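Local atomic coordinates of extracellular solute-binding protein, family 1 (Bifidobacterium longum subsp. infantis ATCC 15697, PDB entry 3OMB), a protein that probably captures a solute, perhaps a carbohydrate, outside the cell and hands it to an ABC-type importer, and also binds a magnesium ion. Residues Tyr374-Ser379 / Gly395-Thr400; Ala130-Lys133 / Ala138-Met141; Gly93-Val98 / Pro112-Asp117. One frame throughout, in Å; residues are numbered along the deposited sequence.

Interaction 1 of 3, residues Tyr374-Ser379 / Gly395-Thr400; sequences YSEKYS and GEHEYT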
loop_
_atom_site.group_PDB
_atom_site.type_symbol
_atom_site.label_atom_id
_atom_site.label_comp_id
_atom_site.label_asym_id
_atom_site.label_seq_id
_atom_site.Cartn_x
_atom_site.Cartn_y
_atom_site.Cartn_z
ATOM N N TYR A 374 1.761 -9.222 -19.446
ATOM C CA TYR A 374 2.992 -9.354 -18.665
ATOM C C TYR A 374 4.300 -9.126 -19.454
ATOM O O TYR A 374 5.397 -9.196 -18.886
ATOM C CB TYR A 374 3.005 -10.676 -17.880
ATOM C CG TYR A 374 2.094 -10.625 -16.658
ATOM C CD1 TYR A 374 0.696 -10.660 -16.796
ATOM C CD2 TYR A 374 2.623 -10.515 -15.366
ATOM C CE1 TYR A 374 -0.141 -10.603 -15.677
ATOM C CE2 TYR A 374 1.782 -10.447 -14.233
ATOM C CZ TYR A 374 0.409 -10.493 -14.396
ATOM O OH TYR A 374 -0.418 -10.440 -13.289
ATOM N N SER A 375 4.203 -8.816 -20.735
ATOM C CA SER A 375 5.401 -8.390 -21.467
ATOM C C SER A 375 5.775 -6.954 -21.113
ATOM O O SER A 375 4.930 -6.163 -20.687
ATOM C CB SER A 375 5.204 -8.496 -22.986
ATOM O OG SER A 375 4.346 -7.469 -23.421
ATOM N N GLU A 376 7.046 -6.622 -21.303
ATOM C CA GLU A 376 7.562 -5.323 -20.950
ATOM C C GLU A 376 6.821 -4.227 -21.733
ATOM O O GLU A 376 6.430 -3.189 -21.162
ATOM C CB GLU A 376 9.070 -5.267 -21.235
ATOM C CG GLU A 376 9.703 -3.951 -20.807
ATOM C CD GLU A 376 11.214 -3.933 -20.976
ATOM O OE1 GLU A 376 11.841 -5.017 -20.971
ATOM O OE2 GLU A 376 11.774 -2.826 -21.113
ATOM N N LYS A 377 6.613 -4.474 -23.022
ATOM C CA LYS A 377 5.934 -3.522 -23.871
ATOM C C LYS A 377 4.585 -3.113 -23.309
ATOM O O LYS A 377 4.269 -1.925 -23.234
ATOM C CB LYS A 377 5.788 -4.079 -25.294
ATOM C CG LYS A 377 4.846 -3.267 -26.174
ATOM C CD LYS A 377 5.271 -3.300 -27.632
ATOM C CE LYS A 377 4.541 -4.377 -28.375
ATOM N NZ LYS A 377 5.060 -4.494 -29.772
ATOM N N TYR A 378 3.778 -4.088 -22.914
ATOM C CA TYR A 378 2.457 -3.741 -22.423
ATOM C C TYR A 378 2.443 -3.405 -20.939
ATOM O O TYR A 378 1.579 -2.681 -20.499
ATOM C CB TYR A 378 1.389 -4.768 -22.857
ATOM C CG TYR A 378 1.253 -4.748 -24.357
ATOM C CD1 TYR A 378 0.729 -3.629 -24.996
ATOM C CD2 TYR A 378 1.706 -5.814 -25.147
ATOM C CE1 TYR A 378 0.627 -3.568 -26.384
ATOM C CE2 TYR A 378 1.595 -5.776 -26.547
ATOM C CZ TYR A 378 1.060 -4.639 -27.150
ATOM O OH TYR A 378 0.954 -4.550 -28.512
ATOM N N SER A 379 3.435 -3.867 -20.182
ATOM C CA SER A 379 3.447 -3.551 -18.756
ATOM C C SER A 379 3.807 -2.085 -18.542
ATOM O O SER A 379 3.167 -1.400 -17.737
ATOM C CB SER A 379 4.350 -4.490 -17.966
ATOM O OG SER A 379 3.766 -5.793 -17.908
ATOM N N GLY A 395 15.083 3.322 -26.007
ATOM C CA GLY A 395 15.963 2.166 -26.192
ATOM C C GLY A 395 15.202 0.878 -25.922
ATOM O O GLY A 395 14.027 0.912 -25.504
ATOM N N GLU A 396 15.858 -0.264 -26.129
ATOM C CA GLU A 396 15.178 -1.559 -25.941
ATOM C C GLU A 396 14.502 -1.704 -24.560
ATOM O O GLU A 396 13.410 -2.294 -24.441
ATOM C CB GLU A 396 16.131 -2.741 -26.201
ATOM C CG GLU A 396 15.399 -4.094 -26.184
ATOM C CD GLU A 396 16.318 -5.313 -26.322
ATOM O OE1 GLU A 396 17.572 -5.191 -26.176
ATOM O OE2 GLU A 396 15.754 -6.408 -26.573
ATOM N N HIS A 397 15.154 -1.183 -23.524
ATOM C CA HIS A 397 14.605 -1.245 -22.175
ATOM C C HIS A 397 14.640 0.123 -21.488
ATOM O O HIS A 397 14.773 0.208 -20.257
ATOM C CB HIS A 397 15.349 -2.283 -21.330
ATOM C CG HIS A 397 15.430 -3.634 -21.966
ATOM N ND1 HIS A 397 14.347 -4.486 -22.038
ATOM C CD2 HIS A 397 16.458 -4.270 -22.581
ATOM C CE1 HIS A 397 14.708 -5.595 -22.661
ATOM N NE2 HIS A 397 15.981 -5.488 -23.005
ATOM N N GLU A 398 14.519 1.187 -22.274
ATOM C CA GLU A 398 14.652 2.538 -21.737
ATOM C C GLU A 398 13.556 3.467 -22.192
ATOM O O GLU A 398 13.194 3.501 -23.381
ATOM C CB GLU A 398 16.013 3.152 -22.072
ATOM C CG GLU A 398 17.174 2.536 -21.310
ATOM C CD GLU A 398 17.629 1.201 -21.907
ATOM O OE1 GLU A 398 17.490 0.987 -23.143
ATOM O OE2 GLU A 398 18.106 0.350 -21.126
ATOM N N TYR A 399 13.051 4.234 -21.229
ATOM C CA TYR A 399 11.880 5.058 -21.431
ATOM C C TYR A 399 12.058 6.400 -20.732
ATOM O O TYR A 399 12.681 6.482 -19.669
ATOM C CB TYR A 399 10.623 4.335 -20.913
ATOM C CG TYR A 399 10.548 2.882 -21.346
ATOM C CD1 TYR A 399 9.866 2.507 -22.513
ATOM C CD2 TYR A 399 11.180 1.879 -20.599
ATOM C CE1 TYR A 399 9.816 1.164 -22.909
ATOM C CE2 TYR A 399 11.136 0.559 -20.985
ATOM C CZ TYR A 399 10.452 0.198 -22.131
ATOM O OH TYR A 399 10.422 -1.133 -22.493
ATOM N N THR A 400 11.509 7.443 -21.335
ATOM C CA THR A 400 11.510 8.768 -20.714
ATOM C C THR A 400 10.080 9.255 -20.619
ATOM O O THR A 400 9.349 9.239 -21.609
ATOM C CB THR A 400 12.378 9.791 -21.498
ATOM O OG1 THR A 400 13.736 9.340 -21.522
ATOM C CG2 THR A 400 12.326 11.195 -20.842
#
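A helix start and a beta hairpin meet here through a His-carboxylate hydrogen bond. Glu376, in the first turn of helix 376-384, reaches His397 and Tyr399. His397 lies in the turn that joins strands 391-395 and 398-401, and Tyr399 lies on the second of these strands. The glutamate spans the gap because its chain is stretched out: CG is anti to the backbone N (chi1 -177°) and the chain stays extended beyond it. Its carboxylate arrives at the edge of both rings.

The imidazole and carboxylate planes are nearly coplanar, about 30° apart. His397 ND1 donates to Glu376 OE1 at 2.8 Å, and the longer branch from His397 ND1 to Glu376 OE2 is 3.2 Å. Both oxygens are met on their syn side. The N-H thus forks across the carboxylate, and neither branch is straight. The acidic partner would be expected to favour a protonated histidine. On one face of the imidazole lies Glu396 CG, from the same turn.

Tyr399 comes to the anti side of Glu376 OE2, the side away from the syn approach of His397. Its hydroxyl OH donates to Glu376 OE2 at 2.6 Å, well out of the carboxylate plane. Glu376 OE2 therefore accepts from two donors, and bonds to two residues should restrict rotation of the carboxylate. Pro427 and Ala430 also touch the Glu376 side chain.

The helix start has its own cap. Ser375 is the N-cap residue, and its OG accepts a weak bond from Tyr378 N at 3.5 Å. At the hairpin turn, His397 N donates to Glu398 OE1 at 3.2 Å, from above the plane of that carboxylate.

Interaction 2 of 3, residues Ala130-Lys133 / Ala138-Met141; sequences AFFK and AKKM
Ala138 and Lys139 of helix 136-142 pack against two consecutive phenylalanines of helix 126-134. These are two short consecutive helices joined by a tight connection. No hydrogen bond crosses between the segments; the contact is mainly van der Waals packing.

Ala138 comes first. Its methyl points toward the other helix and sits over one face of the Phe131 ring. The closest pair is Ala138 CB and Phe131 CZ, at 3.3 Å, which is tight. The methyl lies near the far end of the ring, since Phe131 CE1 and CE2 are its next neighbours. Phe131 reaches it because CG is anti to the backbone N (chi1 175°), which carries the ring across to the second helix. The carbonyl Ala138 O approaches Phe132 CE1 obliquely at 3.8 Å.

Lys139 follows, and it lies over one face of Phe132. Its CA stands over the ring in a CH-pi contact, 3.8 Å from the Phe132 ring centroid and 18° off the ring normal. The lysine chain crosses the CB end of Phe132 at about a right angle: CB lies near Phe132 CG, and Lys139 CD comes within 3.6 Å of Phe132 CB. The chain is bent at chi2 and chi3; beyond CD it leads away from the phenylalanine.

Around this contact, Phe131 stacks with Trp425. The helices pack beside two short strands. Both Phe131 and Ala138 touch Leu349 of strand 349-350. Phe132 packs on Ile152 of strand 152-155, and Met141, a selenomethionine, lies against Leu349 and Ala153.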
loop_
_atom_site.group_PDB
_atom_site.type_symbol
_atom_site.label_atom_id
_atom_site.label_comp_id
_atom_site.label_asym_id
_atom_site.label_seq_id
_atom_site.Cartn_x
_atom_site.Cartn_y
_atom_site.Cartn_z
ATOM N N ALA A 130 8.773 -15.620 -16.338
ATOM C CA ALA A 130 9.905 -14.680 -16.231
ATOM C C ALA A 130 9.781 -13.781 -14.993
ATOM O O ALA A 130 10.769 -13.505 -14.315
ATOM C CB ALA A 130 10.006 -13.834 -17.487
ATOM N N PHE A 131 8.556 -13.347 -14.720
ATOM C CA PHE A 131 8.223 -12.504 -13.593
ATOM C C PHE A 131 8.530 -13.288 -12.316
ATOM O O PHE A 131 9.252 -12.787 -11.438
ATOM C CB PHE A 131 6.746 -12.070 -13.718
ATOM C CG PHE A 131 6.189 -11.275 -12.539
ATOM C CD1 PHE A 131 6.976 -10.370 -11.808
ATOM C CD2 PHE A 131 4.841 -11.396 -12.208
ATOM C CE1 PHE A 131 6.441 -9.635 -10.749
ATOM C CE2 PHE A 131 4.285 -10.659 -11.151
ATOM C CZ PHE A 131 5.088 -9.779 -10.415
ATOM N N PHE A 132 8.031 -14.529 -12.238
ATOM C CA PHE A 132 8.256 -15.379 -11.070
ATOM C C PHE A 132 9.746 -15.663 -10.858
ATOM O O PHE A 132 10.198 -15.766 -9.722
ATOM C CB PHE A 132 7.515 -16.717 -11.172
ATOM C CG PHE A 132 5.994 -16.615 -11.088
ATOM C CD1 PHE A 132 5.349 -15.403 -10.774
ATOM C CD2 PHE A 132 5.210 -17.760 -11.278
ATOM C CE1 PHE A 132 3.946 -15.340 -10.680
ATOM C CE2 PHE A 132 3.805 -17.703 -11.184
ATOM C CZ PHE A 132 3.179 -16.493 -10.881
ATOM N N LYS A 133 10.517 -15.764 -11.937
ATOM C CA LYS A 133 11.925 -16.088 -11.791
ATOM C C LYS A 133 12.703 -14.921 -11.180
ATOM O O LYS A 133 13.501 -15.124 -10.257
ATOM C CB LYS A 133 12.537 -16.523 -13.118
ATOM C CG LYS A 133 14.005 -16.918 -13.011
ATOM C CD LYS A 133 14.590 -17.217 -14.371
ATOM C CE LYS A 133 16.100 -17.066 -14.347
ATOM N NZ LYS A 133 16.703 -17.763 -15.518
ATOM N N ALA A 138 6.648 -12.600 -5.821
ATOM C CA ALA A 138 5.457 -12.579 -6.674
ATOM C C ALA A 138 4.945 -13.969 -6.964
ATOM O O ALA A 138 3.745 -14.166 -7.064
ATOM C CB ALA A 138 5.734 -11.874 -7.981
ATOM N N LYS A 139 5.856 -14.920 -7.151
ATOM C CA LYS A 139 5.477 -16.331 -7.264
ATOM C C LYS A 139 4.734 -16.788 -6.012
ATOM O O LYS A 139 3.695 -17.456 -6.097
ATOM C CB LYS A 139 6.712 -17.199 -7.471
ATOM C CG LYS A 139 6.373 -18.664 -7.650
ATOM C CD LYS A 139 7.361 -19.300 -8.598
ATOM C CE LYS A 139 8.316 -20.211 -7.909
ATOM N NZ LYS A 139 8.840 -21.155 -8.958
ATOM N N LYS A 140 5.259 -16.404 -4.857
ATOM C CA LYS A 140 4.694 -16.828 -3.597
ATOM C C LYS A 140 3.344 -16.177 -3.353
ATOM O O LYS A 140 2.407 -16.853 -2.926
ATOM C CB LYS A 140 5.669 -16.555 -2.460
ATOM C CG LYS A 140 6.831 -17.537 -2.378
ATOM C CD LYS A 140 7.614 -17.254 -1.103
ATOM C CE LYS A 140 9.108 -17.254 -1.296
ATOM N NZ LYS A 140 9.556 -18.651 -1.475
HETATM N N MSE A 141 3.239 -14.882 -3.653
HETATM C CA MSE A 141 1.951 -14.179 -3.681
HETATM C C MSE A 141 0.923 -14.844 -4.601
HETATM O O MSE A 141 -0.274 -14.896 -4.287
HETATM C CB MSE A 141 2.131 -12.760 -4.182
HETATM C CG MSE A 141 2.385 -11.753 -3.133
HETATM SE SE MSE A 141 2.305 -9.985 -4.002
HETATM C CE MSE A 141 3.225 -9.030 -2.585
#

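Interaction 3 of 3, residues Gly93-Val98 / Pro112-Asp117; sequences GDIADV and PGMFED
Ile95 packs on Met114 and Phe115, joining the loop after helix 79-92 to the loop after helix 106-110. The contacts are apolar, without hydrogen bonds.

The main contacts are between aliphatic side chains. Ile95 CD1 lies 3.8 Å from Met114 CG, and Ile95 CG2 lies 3.8 Å from the selenium SE of Met114, which is a selenomethionine. Ile95 takes chi1 61°, with CG1 between the backbone N and the carbonyl carbon, and this branch carries CD1 into the angle between Met114 and Phe115.

One contact is to a ring. Ile95 CD1 approaches Phe115 CE1 obliquely, at 3.5 Å. Met114 CG lies over one face of that same ring.

The last contact is to backbone. The bend at chi3 of Met114 turns its methyl CE to Gly93 CA, 3.9 Å away. Gly93 has positive phi and ends the helical run of helix 79-92.

Thr89 and Leu90 of that helix touch Ile95 and Met114, respectively. Tyr103 meets the Phe115 ring, and Phe115 also packs on Ser355 of strand 352-356. Beyond Ile95, the chain enters strand 98-100, between strands 41-48 and 352-356, an order consistent with a type II solute-binding fold.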
loop_
_atom_site.group_PDB
_atom_site.type_symbol
_atom_site.label_atom_id
_atom_site.label_comp_id
_atom_site.label_asym_id
_atom_site.label_seq_id
_atom_site.Cartn_x
_atom_site.Cartn_y
_atom_site.Cartn_z
ATOM N N GLY A 93 -22.659 -15.852 -11.196
ATOM C CA GLY A 93 -21.978 -16.958 -11.872
ATOM C C GLY A 93 -21.393 -16.605 -13.232
ATOM O O GLY A 93 -20.823 -17.468 -13.905
ATOM N N ASP A 94 -21.524 -15.339 -13.633
ATOM C CA ASP A 94 -21.131 -14.887 -14.971
ATOM C C ASP A 94 -20.010 -13.863 -14.889
ATOM O O ASP A 94 -20.253 -12.682 -14.642
ATOM C CB ASP A 94 -22.327 -14.276 -15.713
ATOM C CG ASP A 94 -23.369 -15.312 -16.107
ATOM O OD1 ASP A 94 -22.995 -16.315 -16.767
ATOM O OD2 ASP A 94 -24.569 -15.115 -15.774
ATOM N N ILE A 95 -18.782 -14.317 -15.090
ATOM C CA ILE A 95 -17.635 -13.433 -14.969
ATOM C C ILE A 95 -16.974 -13.197 -16.336
ATOM O O ILE A 95 -17.203 -13.960 -17.285
ATOM C CB ILE A 95 -16.625 -13.959 -13.927
ATOM C CG1 ILE A 95 -16.082 -15.321 -14.335
ATOM C CG2 ILE A 95 -17.276 -14.028 -12.529
ATOM C CD1 ILE A 95 -14.774 -15.648 -13.655
ATOM N N ALA A 96 -16.177 -12.135 -16.443
ATOM C CA ALA A 96 -15.477 -11.855 -17.693
ATOM C C ALA A 96 -14.414 -12.931 -17.928
ATOM O O ALA A 96 -13.950 -13.561 -16.974
ATOM C CB ALA A 96 -14.859 -10.481 -17.650
ATOM N N ASP A 97 -14.032 -13.146 -19.180
ATOM C CA ASP A 97 -12.969 -14.109 -19.503
ATOM C C ASP A 97 -11.659 -13.813 -18.777
ATOM O O ASP A 97 -11.044 -14.703 -18.204
ATOM C CB ASP A 97 -12.685 -14.139 -21.008
ATOM C CG ASP A 97 -13.877 -14.595 -21.833
ATOM O OD1 ASP A 97 -14.753 -15.309 -21.280
ATOM O OD2 ASP A 97 -13.923 -14.235 -23.045
ATOM N N VAL A 98 -11.229 -12.557 -18.860
ATOM C CA VAL A 98 -10.016 -12.089 -18.222
ATOM C C VAL A 98 -10.431 -10.989 -17.245
ATOM O O VAL A 98 -11.271 -10.148 -17.564
ATOM C CB VAL A 98 -8.993 -11.554 -19.262
ATOM C CG1 VAL A 98 -7.731 -10.938 -18.573
ATOM C CG2 VAL A 98 -8.601 -12.655 -20.261
ATOM N N PRO A 112 -16.334 -22.690 -6.344
ATOM C CA PRO A 112 -15.575 -23.743 -7.028
ATOM C C PRO A 112 -15.834 -23.773 -8.539
ATOM O O PRO A 112 -16.959 -23.529 -8.984
ATOM C CB PRO A 112 -16.071 -25.026 -6.360
ATOM C CG PRO A 112 -16.517 -24.571 -4.988
ATOM C CD PRO A 112 -17.151 -23.230 -5.244
ATOM N N GLY A 113 -14.771 -24.004 -9.304
ATOM C CA GLY A 113 -14.853 -24.144 -10.755
ATOM C C GLY A 113 -15.131 -22.881 -11.558
ATOM O O GLY A 113 -15.436 -22.954 -12.754
HETATM N N MSE A 114 -15.060 -21.726 -10.908
HETATM C CA MSE A 114 -15.303 -20.467 -11.599
HETATM C C MSE A 114 -14.018 -19.953 -12.241
HETATM O O MSE A 114 -14.056 -19.338 -13.296
HETATM C CB MSE A 114 -15.866 -19.433 -10.625
HETATM C CG MSE A 114 -16.277 -18.139 -11.284
HETATM SE SE MSE A 114 -17.459 -17.035 -10.179
HETATM C CE MSE A 114 -18.916 -18.322 -9.948
ATOM N N PHE A 115 -12.884 -20.205 -11.595
ATOM C CA PHE A 115 -11.613 -19.633 -12.034
ATOM C C PHE A 115 -10.658 -20.691 -12.518
ATOM O O PHE A 115 -10.639 -21.796 -11.995
ATOM C CB PHE A 115 -10.970 -18.795 -10.923
ATOM C CG PHE A 115 -11.739 -17.544 -10.601
ATOM C CD1 PHE A 115 -11.624 -16.416 -11.398
ATOM C CD2 PHE A 115 -12.602 -17.502 -9.514
ATOM C CE1 PHE A 115 -12.350 -15.257 -11.109
ATOM C CE2 PHE A 115 -13.324 -16.352 -9.216
ATOM C CZ PHE A 115 -13.202 -15.224 -10.022
ATOM N N GLU A 116 -9.884 -20.344 -13.540
ATOM C CA GLU A 116 -8.887 -21.237 -14.105
ATOM C C GLU A 116 -7.707 -21.361 -13.157
ATOM O O GLU A 116 -7.244 -20.346 -12.613
ATOM C CB GLU A 116 -8.381 -20.671 -15.427
ATOM C CG GLU A 116 -7.428 -21.586 -16.167
ATOM C CD GLU A 116 -8.092 -22.857 -16.643
ATOM O OE1 GLU A 116 -9.316 -22.844 -16.890
ATOM O OE2 GLU A 116 -7.388 -23.880 -16.776
ATOM N N ASP A 117 -7.238 -22.597 -12.951
ATOM C CA ASP A 117 -5.988 -22.812 -12.226
ATOM C C ASP A 117 -4.823 -22.628 -13.196
ATOM O O ASP A 117 -4.423 -23.552 -13.919
ATOM C CB ASP A 117 -5.957 -24.178 -11.528
ATOM C CG ASP A 117 -4.637 -24.440 -10.800
ATOM O OD1 ASP A 117 -3.757 -23.555 -10.768
ATOM O OD2 ASP A 117 -4.468 -25.555 -10.261
#

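In the fold
Interactions 1 and 2 touch directly. Tyr374 CE2 packs on Phe131 CD2 at 3.8 Å, although the centres of the two contacts are about 19 Å apart. Trp425 touches both Tyr374 and Phe131. Interaction 3 stands apart: its nearest atoms are about 8 Å from interaction 1 and about 10 Å from interaction 2. The three follow in series along the chain, interaction 3 first, then 2, then 1. Hydrogen bonds cross only in interaction 1. All three lie away from the magnesium site of Asp199, Asn201, Asn203, Gln205, Asp207 and Glu208.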